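Local structure of glycosyl hydrolase (Rhizobium leguminosarum bv. trifolii, 5NDX) at residues Pro212-Ile217 / Pro254-Leu259; Phe141-Gln146 / Asn161-Cys166; Gln146-Trp151 / Thr187-Phe192. The protein probably hydrolyses O-glycosidic bonds as a family 39 glycoside hydrolase, being the bacterial orthologue of human alpha-L-iduronidase. The protein carries 2 engineered substitutions. All coordinates share one frame; numbering follows the deposited sequence.

Interaction 1: residues Pro212-Ile217 / Pro254-Leu259. With 8U8 ((2~{R},3~{S},4~{S},5~{R},6~{S})-6-(4-methyl-2-oxidanylidene-chromen-7-yl)oxy-3,4,5-tris(oxidanyl)oxane-2-carboxylic acid), chain N.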
loop_
_atom_site.group_PDB
_atom_site.type_symbol
_atom_site.label_atom_id
_atom_site.label_comp_id
_atom_site.label_asym_id
_atom_site.label_seq_id
_atom_site.Cartn_x
_atom_site.Cartn_y
_atom_site.Cartn_z
ATOM N N PRO A 212 26.927 -16.920 2.440
ATOM C CA PRO A 212 25.884 -16.388 3.330
ATOM C C PRO A 212 24.485 -16.759 2.816
ATOM O O PRO A 212 24.286 -16.927 1.609
ATOM C CB PRO A 212 26.106 -14.879 3.251
ATOM C CG PRO A 212 26.616 -14.681 1.876
ATOM C CD PRO A 212 27.550 -15.841 1.649
ATOM N N ARG A 213 23.563 -16.976 3.736
ATOM C CA ARG A 213 22.197 -17.346 3.376
ATOM C C ARG A 213 21.489 -16.199 2.627
ATOM O O ARG A 213 21.858 -15.016 2.763
ATOM C CB ARG A 213 21.395 -17.721 4.615
ATOM C CG ARG A 213 21.155 -16.579 5.601
ATOM C CD ARG A 213 20.283 -17.079 6.752
ATOM N NE ARG A 213 20.319 -16.125 7.865
ATOM C CZ ARG A 213 19.420 -15.156 8.105
ATOM N NH1 ARG A 213 18.346 -14.984 7.317
ATOM N NH2 ARG A 213 19.588 -14.358 9.161
ATOM N N ILE A 214 20.511 -16.582 1.819
ATOM C CA ILE A 214 19.607 -15.633 1.177
ATOM C C ILE A 214 18.222 -16.266 1.185
ATOM O O ILE A 214 18.033 -17.389 0.714
ATOM C CB ILE A 214 20.094 -15.205 -0.227
ATOM C CG1 ILE A 214 19.142 -14.151 -0.824
ATOM C CG2 ILE A 214 20.219 -16.394 -1.166
ATOM C CD1 ILE A 214 19.721 -13.383 -2.009
ATOM N N ASP A 215 17.267 -15.560 1.783
ATOM C CA ASP A 215 15.920 -16.076 1.958
ATOM C C ASP A 215 14.982 -15.615 0.857
ATOM O O ASP A 215 13.945 -16.198 0.694
ATOM C CB ASP A 215 15.397 -15.650 3.304
ATOM C CG ASP A 215 16.231 -16.234 4.456
ATOM O OD1 ASP A 215 16.393 -17.452 4.469
ATOM O OD2 ASP A 215 16.748 -15.491 5.307
ATOM N N TYR A 216 15.351 -14.578 0.109
ATOM C CA TYR A 216 14.517 -14.099 -1.025
ATOM C C TYR A 216 15.378 -13.246 -1.935
ATOM O O TYR A 216 16.367 -12.656 -1.500
ATOM C CB TYR A 216 13.242 -13.349 -0.521
ATOM C CG TYR A 216 13.575 -12.068 0.184
ATOM C CD1 TYR A 216 13.779 -10.906 -0.531
ATOM C CD2 TYR A 216 13.777 -12.029 1.564
ATOM C CE1 TYR A 216 14.133 -9.708 0.106
ATOM C CE2 TYR A 216 14.140 -10.858 2.204
ATOM C CZ TYR A 216 14.301 -9.682 1.465
ATOM O OH TYR A 216 14.685 -8.483 2.056
ATOM N N ILE A 217 14.967 -13.150 -3.191
ATOM C CA ILE A 217 15.628 -12.331 -4.162
ATOM C C ILE A 217 14.768 -11.111 -4.492
ATOM O O ILE A 217 13.623 -11.256 -4.908
ATOM C CB ILE A 217 15.919 -13.167 -5.422
ATOM C CG1 ILE A 217 16.899 -14.301 -5.061
ATOM C CG2 ILE A 217 16.538 -12.296 -6.497
ATOM C CD1 ILE A 217 16.893 -15.432 -6.049
ATOM N N PRO A 254 20.677 -22.559 -10.393
ATOM C CA PRO A 254 19.434 -23.323 -10.191
ATOM C C PRO A 254 19.059 -23.555 -8.731
ATOM O O PRO A 254 17.884 -23.669 -8.424
ATOM C CB PRO A 254 19.708 -24.667 -10.908
ATOM C CG PRO A 254 21.210 -24.750 -11.056
ATOM C CD PRO A 254 21.658 -23.319 -11.206
ATOM N N ARG A 255 20.034 -23.594 -7.833
ATOM C CA ARG A 255 19.741 -23.767 -6.404
ATOM C C ARG A 255 18.980 -22.576 -5.804
ATOM O O ARG A 255 18.331 -22.731 -4.797
ATOM C CB ARG A 255 21.043 -24.002 -5.603
ATOM C CG ARG A 255 20.811 -24.581 -4.213
ATOM C CD ARG A 255 22.077 -25.004 -3.427
ATOM N NE ARG A 255 22.569 -23.956 -2.498
ATOM C CZ ARG A 255 23.452 -22.998 -2.810
ATOM N NH1 ARG A 255 23.960 -22.937 -4.031
ATOM N NH2 ARG A 255 23.835 -22.093 -1.898
ATOM N N LEU A 256 19.120 -21.389 -6.387
ATOM C CA LEU A 256 18.419 -20.187 -5.930
ATOM C C LEU A 256 17.096 -19.882 -6.661
ATOM O O LEU A 256 16.309 -19.084 -6.178
ATOM C CB LEU A 256 19.340 -18.970 -6.043
ATOM C CG LEU A 256 20.728 -19.085 -5.371
ATOM C CD1 LEU A 256 21.544 -17.848 -5.689
ATOM C CD2 LEU A 256 20.707 -19.302 -3.872
ATOM N N ALA A 257 16.852 -20.528 -7.800
ATOM C CA ALA A 257 15.787 -20.124 -8.729
ATOM C C ALA A 257 14.366 -20.272 -8.175
ATOM O O ALA A 257 13.475 -19.569 -8.638
ATOM C CB ALA A 257 15.903 -20.865 -10.067
ATOM N N GLY A 258 14.182 -21.186 -7.227
ATOM C CA GLY A 258 12.929 -21.410 -6.525
ATOM C C GLY A 258 12.685 -20.531 -5.290
ATOM O O GLY A 258 11.613 -20.635 -4.689
ATOM N N LEU A 259 13.626 -19.652 -4.947
ATOM C CA LEU A 259 13.454 -18.752 -3.807
ATOM C C LEU A 259 12.310 -17.723 -4.027
ATOM O O LEU A 259 11.937 -17.421 -5.161
ATOM C CB LEU A 259 14.741 -17.980 -3.491
ATOM C CG LEU A 259 15.888 -18.756 -2.816
ATOM C CD1 LEU A 259 17.143 -17.888 -2.720
ATOM C CD2 LEU A 259 15.489 -19.273 -1.437
HETATM C C15 8U8 N . 10.375 -9.479 1.481
HETATM C C13 8U8 N . 9.599 -10.638 1.563
HETATM C C14 8U8 N . 10.182 -11.881 1.352
HETATM C C16 8U8 N . 9.431 -13.037 1.510
HETATM O O9 8U8 N . 9.944 -14.121 1.267
HETATM O O8 8U8 N . 8.103 -12.963 1.797
HETATM C C11 8U8 N . 7.533 -11.768 2.055
HETATM C C10 8U8 N . 6.214 -11.811 2.436
HETATM C C12 8U8 N . 8.253 -10.588 1.938
HETATM C C7 8U8 N . 7.588 -9.398 2.237
HETATM C C8 8U8 N . 6.250 -9.437 2.614
HETATM C C9 8U8 N . 5.549 -10.640 2.729
HETATM O O2 8U8 N . 4.235 -10.621 3.122
HETATM C C5 8U8 N . 3.651 -11.829 3.677
HETATM O O1 8U8 N . 3.197 -12.498 2.488
HETATM C C1 8U8 N . 2.417 -13.706 2.638
HETATM C C6 8U8 N . 3.253 -14.855 3.304
HETATM O O7 8U8 N . 4.496 -14.836 3.200
HETATM O O6 8U8 N . 2.620 -15.697 3.960
HETATM C C2 8U8 N . 1.196 -13.321 3.471
HETATM O O5 8U8 N . 0.291 -14.450 3.677
HETATM C C3 8U8 N . 1.645 -12.727 4.826
HETATM O O4 8U8 N . 0.493 -12.311 5.511
HETATM C C4 8U8 N . 2.522 -11.496 4.589
HETATM O O3 8U8 N . 3.046 -10.980 5.815
#

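Interaction 2: residues Phe141-Gln146 / Asn161-Cys166. Engineered in segment 141-146: Gln146 (natural residue Glu). With 8U8 ((2~{R},3~{S},4~{S},5~{R},6~{S})-6-(4-methyl-2-oxidanylidene-chromen-7-yl)oxy-3,4,5-tris(oxidanyl)oxane-2-carboxylic acid), chain M.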
loop_
_atom_site.group_PDB
_atom_site.type_symbol
_atom_site.label_atom_id
_atom_site.label_comp_id
_atom_site.label_asym_id
_atom_site.label_seq_id
_atom_site.Cartn_x
_atom_site.Cartn_y
_atom_site.Cartn_z
ATOM N N PHE A 141 14.267 -8.217 6.422
ATOM C CA PHE A 141 15.454 -7.389 6.314
ATOM C C PHE A 141 15.994 -7.517 4.924
ATOM O O PHE A 141 15.958 -8.599 4.351
ATOM C CB PHE A 141 16.521 -7.824 7.317
ATOM C CG PHE A 141 16.114 -7.581 8.721
ATOM C CD1 PHE A 141 16.364 -6.344 9.310
ATOM C CD2 PHE A 141 15.371 -8.527 9.403
ATOM C CE1 PHE A 141 15.945 -6.086 10.612
ATOM C CE2 PHE A 141 14.920 -8.270 10.689
ATOM C CZ PHE A 141 15.218 -7.052 11.288
ATOM N N GLU A 142 16.494 -6.403 4.407
ATOM C CA GLU A 142 16.968 -6.310 3.030
ATOM C C GLU A 142 18.284 -5.585 2.956
ATOM O O GLU A 142 18.565 -4.699 3.768
ATOM C CB GLU A 142 15.984 -5.483 2.163
ATOM C CG GLU A 142 16.079 -5.851 0.709
ATOM C CD GLU A 142 15.165 -5.042 -0.192
ATOM O OE1 GLU A 142 14.738 -3.971 0.234
ATOM O OE2 GLU A 142 14.913 -5.467 -1.326
ATOM N N THR A 143 19.050 -5.912 1.939
ATOM C CA THR A 143 20.215 -5.095 1.588
ATOM C C THR A 143 19.824 -3.671 1.207
ATOM O O THR A 143 18.687 -3.369 0.791
ATOM C CB THR A 143 20.912 -5.562 0.312
ATOM O OG1 THR A 143 19.937 -5.551 -0.749
ATOM C CG2 THR A 143 21.518 -6.904 0.486
ATOM N N THR A 144 20.847 -2.841 1.313
ATOM C CA THR A 144 20.826 -1.426 1.048
ATOM C C THR A 144 20.428 -1.293 -0.371
ATOM O O THR A 144 20.843 -2.070 -1.260
ATOM C CB THR A 144 22.251 -0.765 1.293
ATOM O OG1 THR A 144 22.140 0.620 1.645
ATOM C CG2 THR A 144 23.181 -0.932 0.080
ATOM N N ASN A 145 19.665 -0.246 -0.568
ATOM C CA ASN A 145 18.959 -0.019 -1.798
ATOM C C ASN A 145 19.951 0.168 -2.964
ATOM O O ASN A 145 21.146 0.538 -2.770
ATOM C CB ASN A 145 18.059 1.208 -1.648
ATOM C CG ASN A 145 17.161 1.419 -2.849
ATOM O OD1 ASN A 145 16.392 0.513 -3.241
ATOM N ND2 ASN A 145 17.294 2.603 -3.483
ATOM N N GLN A 146 19.433 -0.135 -4.157
ATOM C CA GLN A 146 20.197 -0.152 -5.363
ATOM C C GLN A 146 21.512 -0.827 -4.991
ATOM O O GLN A 146 21.531 -2.029 -4.690
ATOM C CB GLN A 146 20.359 1.265 -5.949
ATOM C CG GLN A 146 19.293 1.651 -6.969
ATOM C CD GLN A 146 18.256 2.659 -6.464
ATOM O OE1 GLN A 146 18.604 3.729 -5.955
ATOM N NE2 GLN A 146 16.981 2.333 -6.636
ATOM N N ASN A 161 30.889 -8.208 0.954
ATOM C CA ASN A 161 31.279 -8.227 2.384
ATOM C C ASN A 161 30.196 -7.600 3.279
ATOM O O ASN A 161 29.987 -8.022 4.407
ATOM C CB ASN A 161 32.539 -7.381 2.636
ATOM C CG ASN A 161 33.805 -7.953 2.028
ATOM O OD1 ASN A 161 33.915 -9.136 1.688
ATOM N ND2 ASN A 161 34.790 -7.091 1.930
ATOM N N TYR A 162 29.637 -6.503 2.791
ATOM C CA TYR A 162 28.469 -5.856 3.402
ATOM C C TYR A 162 27.304 -6.849 3.595
ATOM O O TYR A 162 26.743 -6.933 4.699
ATOM C CB TYR A 162 28.084 -4.607 2.592
ATOM C CG TYR A 162 26.640 -4.187 2.755
ATOM C CD1 TYR A 162 26.213 -3.452 3.875
ATOM C CD2 TYR A 162 25.706 -4.530 1.801
ATOM C CE1 TYR A 162 24.884 -3.080 4.020
ATOM C CE2 TYR A 162 24.383 -4.169 1.935
ATOM C CZ TYR A 162 23.975 -3.469 3.061
ATOM O OH TYR A 162 22.659 -3.138 3.146
ATOM N N TYR A 163 26.984 -7.623 2.556
ATOM C CA TYR A 163 25.950 -8.690 2.636
ATOM C C TYR A 163 26.299 -9.708 3.734
ATOM O O TYR A 163 25.479 -10.032 4.618
ATOM C CB TYR A 163 25.741 -9.394 1.272
ATOM C CG TYR A 163 24.550 -10.299 1.300
ATOM C CD1 TYR A 163 23.266 -9.784 1.097
ATOM C CD2 TYR A 163 24.672 -11.620 1.664
ATOM C CE1 TYR A 163 22.144 -10.578 1.218
ATOM C CE2 TYR A 163 23.574 -12.428 1.785
ATOM C CZ TYR A 163 22.291 -11.901 1.559
ATOM O OH TYR A 163 21.166 -12.687 1.704
ATOM N N ASP A 164 27.552 -10.165 3.714
ATOM C CA ASP A 164 28.082 -11.095 4.724
ATOM C C ASP A 164 27.884 -10.594 6.127
ATOM O O ASP A 164 27.534 -11.351 7.008
ATOM C CB ASP A 164 29.590 -11.334 4.510
ATOM C CG ASP A 164 29.901 -12.087 3.232
ATOM O OD1 ASP A 164 29.067 -12.899 2.808
ATOM O OD2 ASP A 164 31.004 -11.885 2.655
ATOM N N ALA A 165 28.141 -9.307 6.312
ATOM C CA ALA A 165 28.048 -8.645 7.618
ATOM C C ALA A 165 26.593 -8.522 8.078
ATOM O O ALA A 165 26.284 -8.761 9.266
ATOM C CB ALA A 165 28.691 -7.267 7.531
ATOM N N CYS A 166 25.708 -8.126 7.143
ATOM C CA CYS A 166 24.257 -8.157 7.418
ATOM C C CYS A 166 23.812 -9.531 7.911
ATOM O O CYS A 166 23.156 -9.616 8.931
ATOM C CB CYS A 166 23.440 -7.796 6.171
ATOM S SG CYS A 166 23.655 -6.098 5.690
HETATM C C15 8U8 M . 19.800 6.871 -10.513
HETATM C C13 8U8 M . 19.090 5.707 -10.886
HETATM C C14 8U8 M . 19.585 4.931 -11.937
HETATM C C16 8U8 M . 18.935 3.752 -12.312
HETATM O O9 8U8 M . 19.412 3.140 -13.267
HETATM O O8 8U8 M . 17.785 3.333 -11.672
HETATM C C11 8U8 M . 17.337 4.007 -10.562
HETATM C C10 8U8 M . 16.252 3.485 -9.849
HETATM C C12 8U8 M . 17.977 5.212 -10.164
HETATM C C7 8U8 M . 17.501 5.849 -9.002
HETATM C C8 8U8 M . 16.420 5.320 -8.289
HETATM C C9 8U8 M . 15.778 4.144 -8.709
HETATM O O2 8U8 M . 14.731 3.565 -8.019
HETATM C C5 8U8 M . 13.797 4.308 -7.143
HETATM O O1 8U8 M . 13.339 5.475 -7.843
HETATM C C1 8U8 M . 12.736 6.475 -7.117
HETATM C C6 8U8 M . 11.692 6.889 -7.988
HETATM O O7 8U8 M . 11.311 8.046 -7.860
HETATM O O6 8U8 M . 11.261 6.045 -8.753
HETATM C C2 8U8 M . 12.026 6.058 -5.793
HETATM O O5 8U8 M . 10.765 5.436 -6.117
HETATM C C3 8U8 M . 12.926 5.142 -4.853
HETATM O O4 8U8 M . 13.257 5.835 -3.700
HETATM C C4 8U8 M . 14.213 4.648 -5.587
HETATM O O3 8U8 M . 14.806 3.545 -4.788
#

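Interaction 3: residues Gln146-Trp151 / Thr187-Phe192. Engineered in segment 146-151: Gln146 (natural residue Glu). With 8U8 ((2~{R},3~{S},4~{S},5~{R},6~{S})-6-(4-methyl-2-oxidanylidene-chromen-7-yl)oxy-3,4,5-tris(oxidanyl)oxane-2-carboxylic acid), chain M.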
loop_
_atom_site.group_PDB
_atom_site.type_symbol
_atom_site.label_atom_id
_atom_site.label_comp_id
_atom_site.label_asym_id
_atom_site.label_seq_id
_atom_site.Cartn_x
_atom_site.Cartn_y
_atom_site.Cartn_z
ATOM N N GLN A 146 19.433 -0.135 -4.157
ATOM C CA GLN A 146 20.197 -0.152 -5.363
ATOM C C GLN A 146 21.512 -0.827 -4.991
ATOM O O GLN A 146 21.531 -2.029 -4.690
ATOM C CB GLN A 146 20.359 1.265 -5.949
ATOM C CG GLN A 146 19.293 1.651 -6.969
ATOM C CD GLN A 146 18.256 2.659 -6.464
ATOM O OE1 GLN A 146 18.604 3.729 -5.955
ATOM N NE2 GLN A 146 16.981 2.333 -6.636
ATOM N N ALA A 147 22.553 -0.018 -4.857
ATOM C CA ALA A 147 23.921 -0.453 -5.024
ATOM C C ALA A 147 24.415 -0.532 -6.505
ATOM O O ALA A 147 25.623 -0.549 -6.757
ATOM C CB ALA A 147 24.238 -1.720 -4.239
ATOM N N ASP A 148 23.497 -0.543 -7.469
ATOM C CA ASP A 148 23.834 -0.415 -8.894
ATOM C C ASP A 148 23.281 0.933 -9.412
ATOM O O ASP A 148 22.508 0.971 -10.363
ATOM C CB ASP A 148 23.306 -1.632 -9.671
ATOM C CG ASP A 148 21.852 -1.662 -9.740
ATOM O OD1 ASP A 148 21.185 -1.119 -8.865
ATOM O OD2 ASP A 148 21.351 -2.255 -10.642
ATOM N N SER A 149 23.680 2.018 -8.733
ATOM C CA SER A 149 23.415 3.415 -9.139
ATOM C C SER A 149 24.486 4.367 -8.526
ATOM O O SER A 149 25.485 4.670 -9.185
ATOM C CB SER A 149 21.983 3.820 -8.773
ATOM O OG SER A 149 21.050 3.140 -9.599
ATOM N N GLY A 150 24.299 4.801 -7.273
ATOM C CA GLY A 150 25.291 5.604 -6.547
ATOM C C GLY A 150 25.747 4.906 -5.274
ATOM O O GLY A 150 25.719 5.515 -4.213
ATOM N N TRP A 151 26.143 3.626 -5.378
ATOM C CA TRP A 151 26.697 2.828 -4.242
ATOM C C TRP A 151 28.073 3.364 -3.923
ATOM O O TRP A 151 29.070 2.906 -4.498
ATOM C CB TRP A 151 26.734 1.324 -4.594
ATOM C CG TRP A 151 27.578 0.301 -3.782
ATOM C CD1 TRP A 151 28.591 -0.468 -4.294
ATOM C CD2 TRP A 151 27.442 -0.108 -2.390
ATOM N NE1 TRP A 151 29.110 -1.290 -3.319
ATOM C CE2 TRP A 151 28.433 -1.093 -2.145
ATOM C CE3 TRP A 151 26.606 0.274 -1.329
ATOM C CZ2 TRP A 151 28.614 -1.698 -0.876
ATOM C CZ3 TRP A 151 26.795 -0.343 -0.051
ATOM C CH2 TRP A 151 27.785 -1.309 0.147
ATOM N N THR A 187 17.979 -4.348 -14.518
ATOM C CA THR A 187 17.794 -5.754 -14.773
ATOM C C THR A 187 19.155 -6.432 -15.046
ATOM O O THR A 187 19.914 -6.008 -15.936
ATOM C CB THR A 187 16.840 -5.911 -15.935
ATOM O OG1 THR A 187 15.656 -5.142 -15.666
ATOM C CG2 THR A 187 16.475 -7.367 -16.165
ATOM N N LEU A 188 19.474 -7.430 -14.231
ATOM C CA LEU A 188 20.690 -8.205 -14.373
ATOM C C LEU A 188 21.956 -7.348 -14.320
ATOM O O LEU A 188 22.944 -7.654 -14.972
ATOM C CB LEU A 188 20.647 -9.063 -15.650
ATOM C CG LEU A 188 19.579 -10.165 -15.687
ATOM C CD1 LEU A 188 19.670 -10.992 -16.966
ATOM C CD2 LEU A 188 19.674 -11.084 -14.481
ATOM N N SER A 189 21.955 -6.321 -13.475
ATOM C CA SER A 189 23.143 -5.501 -13.277
ATOM C C SER A 189 24.322 -6.304 -12.693
ATOM O O SER A 189 24.132 -7.447 -12.214
ATOM C CB SER A 189 22.818 -4.335 -12.347
ATOM O OG SER A 189 22.542 -4.803 -11.043
ATOM N N PRO A 190 25.540 -5.710 -12.741
ATOM C CA PRO A 190 26.715 -6.353 -12.193
ATOM C C PRO A 190 26.590 -6.729 -10.730
ATOM O O PRO A 190 26.915 -7.864 -10.370
ATOM C CB PRO A 190 27.806 -5.293 -12.395
ATOM C CG PRO A 190 27.444 -4.685 -13.693
ATOM C CD PRO A 190 25.929 -4.563 -13.599
ATOM N N ILE A 191 26.113 -5.789 -9.906
ATOM C CA ILE A 191 25.831 -6.065 -8.522
ATOM C C ILE A 191 24.879 -7.262 -8.349
ATOM O O ILE A 191 25.084 -8.090 -7.491
ATOM C CB ILE A 191 25.228 -4.835 -7.810
ATOM C CG1 ILE A 191 26.312 -3.783 -7.552
ATOM C CG2 ILE A 191 24.646 -5.235 -6.447
ATOM C CD1 ILE A 191 27.298 -4.168 -6.432
ATOM N N PHE A 192 23.825 -7.322 -9.154
ATOM C CA PHE A 192 22.856 -8.390 -9.026
ATOM C C PHE A 192 23.539 -9.713 -9.318
ATOM O O PHE A 192 23.467 -10.610 -8.523
ATOM C CB PHE A 192 21.636 -8.190 -9.916
ATOM C CG PHE A 192 20.695 -9.359 -9.896
ATOM C CD1 PHE A 192 20.861 -10.434 -10.791
ATOM C CD2 PHE A 192 19.628 -9.395 -9.009
ATOM C CE1 PHE A 192 20.000 -11.535 -10.759
ATOM C CE2 PHE A 192 18.778 -10.493 -8.965
ATOM C CZ PHE A 192 18.953 -11.565 -9.836
HETATM C C15 8U8 M . 19.800 6.871 -10.513
HETATM C C13 8U8 M . 19.090 5.707 -10.886
HETATM C C14 8U8 M . 19.585 4.931 -11.937
HETATM C C16 8U8 M . 18.935 3.752 -12.312
HETATM O O9 8U8 M . 19.412 3.140 -13.267
HETATM O O8 8U8 M . 17.785 3.333 -11.672
HETATM C C11 8U8 M . 17.337 4.007 -10.562
HETATM C C10 8U8 M . 16.252 3.485 -9.849
HETATM C C12 8U8 M . 17.977 5.212 -10.164
HETATM C C7 8U8 M . 17.501 5.849 -9.002
HETATM C C8 8U8 M . 16.420 5.320 -8.289
HETATM C C9 8U8 M . 15.778 4.144 -8.709
HETATM O O2 8U8 M . 14.731 3.565 -8.019
HETATM C C5 8U8 M . 13.797 4.308 -7.143
HETATM O O1 8U8 M . 13.339 5.475 -7.843
HETATM C C1 8U8 M . 12.736 6.475 -7.117
HETATM C C6 8U8 M . 11.692 6.889 -7.988
HETATM O O7 8U8 M . 11.311 8.046 -7.860
HETATM O O6 8U8 M . 11.261 6.045 -8.753
HETATM C C2 8U8 M . 12.026 6.058 -5.793
HETATM O O5 8U8 M . 10.765 5.436 -6.117
HETATM C C3 8U8 M . 12.926 5.142 -4.853
HETATM O O4 8U8 M . 13.257 5.835 -3.700
HETATM C C4 8U8 M . 14.213 4.648 -5.587
HETATM O O3 8U8 M . 14.806 3.545 -4.788
#

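Interaction 1: residues Pro212-Ile217 / Pro254-Leu259
Ile214, on the chain leading into strand 216-219, and Ile217, within it, face Leu256 and Leu259, the first and last residues of a type I turn closed by Leu259 N to Leu256 O at 3.0 Å. No hydrogen bond joins the two segments. Ile214 CG2 sits between backbone N and carbonyl carbon (chi1 of CG1 -177°), and it touches Leu259 CD1 at 3.8 Å and Leu256 CD2 at 4.0 Å. Leu259 CD1 also lies against Ile214 O, at 3.6 Å. From the strand, Ile217 CD1 reaches Leu259 CD1 at 4.1 Å, the two side chains crossing at about a right angle. Tyr216 points away from the turn into a ligand pocket. The methyl C15 of 8U8 (chain N) stands 3.9 Å above its ring plane, over the centre, as in a CH-pi contact, and Tyr216 OH bonds to Phe141 O. Replacing Tyr216 with an alanine would probably strip the coumarin of this aromatic face and leave Phe141 O without its hydroxyl partner. Helices 190-200 and 235-252 also touch Ile217. Between these segments the contact is apolar, resting on shape and burial; directional bonds come next door, where the Ile217 backbone pairs with Pro260 and Val262.

Interaction 2: residues Phe141-Gln146 / Asn161-Cys166
Tyr162 and Tyr163 of helix 155-171 meet Thr143 and Thr144 with their ring edges, each tyrosine in its own way. Tyr162 leads with its hydroxyl. With CG anti to the backbone N (chi1 157°), the ring reaches across to the chain that follows Glu142, and OH accepts from Thr144 N at 2.6 Å, with a bent N-H...O angle of 133°. The same OH bonds to Leu96 O, so this buried hydroxyl has two backbone partners. Thr144 CB is also tight against Tyr162 OH, at 3.0 Å. On the helix side, Cys166 SG lies 3.6 Å above one face of the Tyr162 ring, toward the rim. Tyr163 makes an apolar contact instead: Thr143 CG2 lies in the plane of its ring, 3.4 Å from CD1. Tyr163 OH turns to Arg213 O. Beyond the threonines, Asn145 ND2 donates to O3 of 8U8 (chain M) at 3.0 Å, while its OD1 bonds to Arg57. The contact belongs to the beta-alpha-beta unit of strand 140-142, helix 155-171 and strand 179-184. Met179 of that last strand touches Thr143, Tyr163 and Cys166, and Trp116 of helix 110-131 packs on Tyr162 and Cys166.

Interaction 3: residues Gln146-Trp151 / Thr187-Phe192
Asp148 and Ala147 pack on Ser189 and Ile191 in a buried loop-to-helix contact of the TIM barrel. The loop after strand 140-142 here meets the N-terminal end of helix 190-200. One hydrogen bond crosses: Ser189 OG donates to Asp148 OD2 at 2.8 Å. It comes from above the carboxylate, 43° out of its plane. The backbone N-H groups of Ala185 and Arg186 bond to OD1 and OD2 of Asp148, so the buried carboxylate is gripped by three donors, which probably stabilise its negative charge. Ser189 is also the N-cap of the helix. Its OG sits between backbone N and carbonyl carbon (chi1 67°), where it can accept a weak bond from Phe192 N at 3.4 Å. The serine hydroxyl thus links the loop carboxylate to the helix start. Beside it, Ile191 supplies the apolar part. Its CG1 touches Ala147 O at 3.4 Å, and its CG2 meets Ala147 CB at 4.2 Å. Ala147 CB in turn lies 3.7 Å above one face of the Trp151 ring, toward the rim. The same loop also reaches the ligand. Gln146 is an engineered residue at the position of a predicted proton donor, naturally Glu. Its NE2 donates to O3 of 8U8 (chain M) at 3.1 Å, though the side chain is poorly ordered. Ser149 OG lies 3.3 Å from the coumarin carbon C14 of the same ligand, and this hydroxyl donates to Asp148 O at 2.7 Å.

Overall arrangement
All three contacts lie in one part of the TIM barrel. Interactions 2 and 3 share Gln146, have centres 13 Å apart, and both reach the 8U8 molecule of chain M at the predicted active site. They also touch directly, with Thr144 CG2 3.7 Å from Trp151 CZ3. Interaction 1 holds Tyr216, which meets the second 8U8 molecule, chain N. Its centre lies 15 Å from that of interaction 2, and the hydroxyls of Tyr216 and Tyr163 tie the two together: Tyr216 OH is 2.6 Å from Phe141 O, and Tyr163 OH is 2.7 Å from Arg213 O. Interactions 1 and 3, 18 Å apart, meet through packing of Ile217 CG2 on Phe192 CE2 at 3.8 Å.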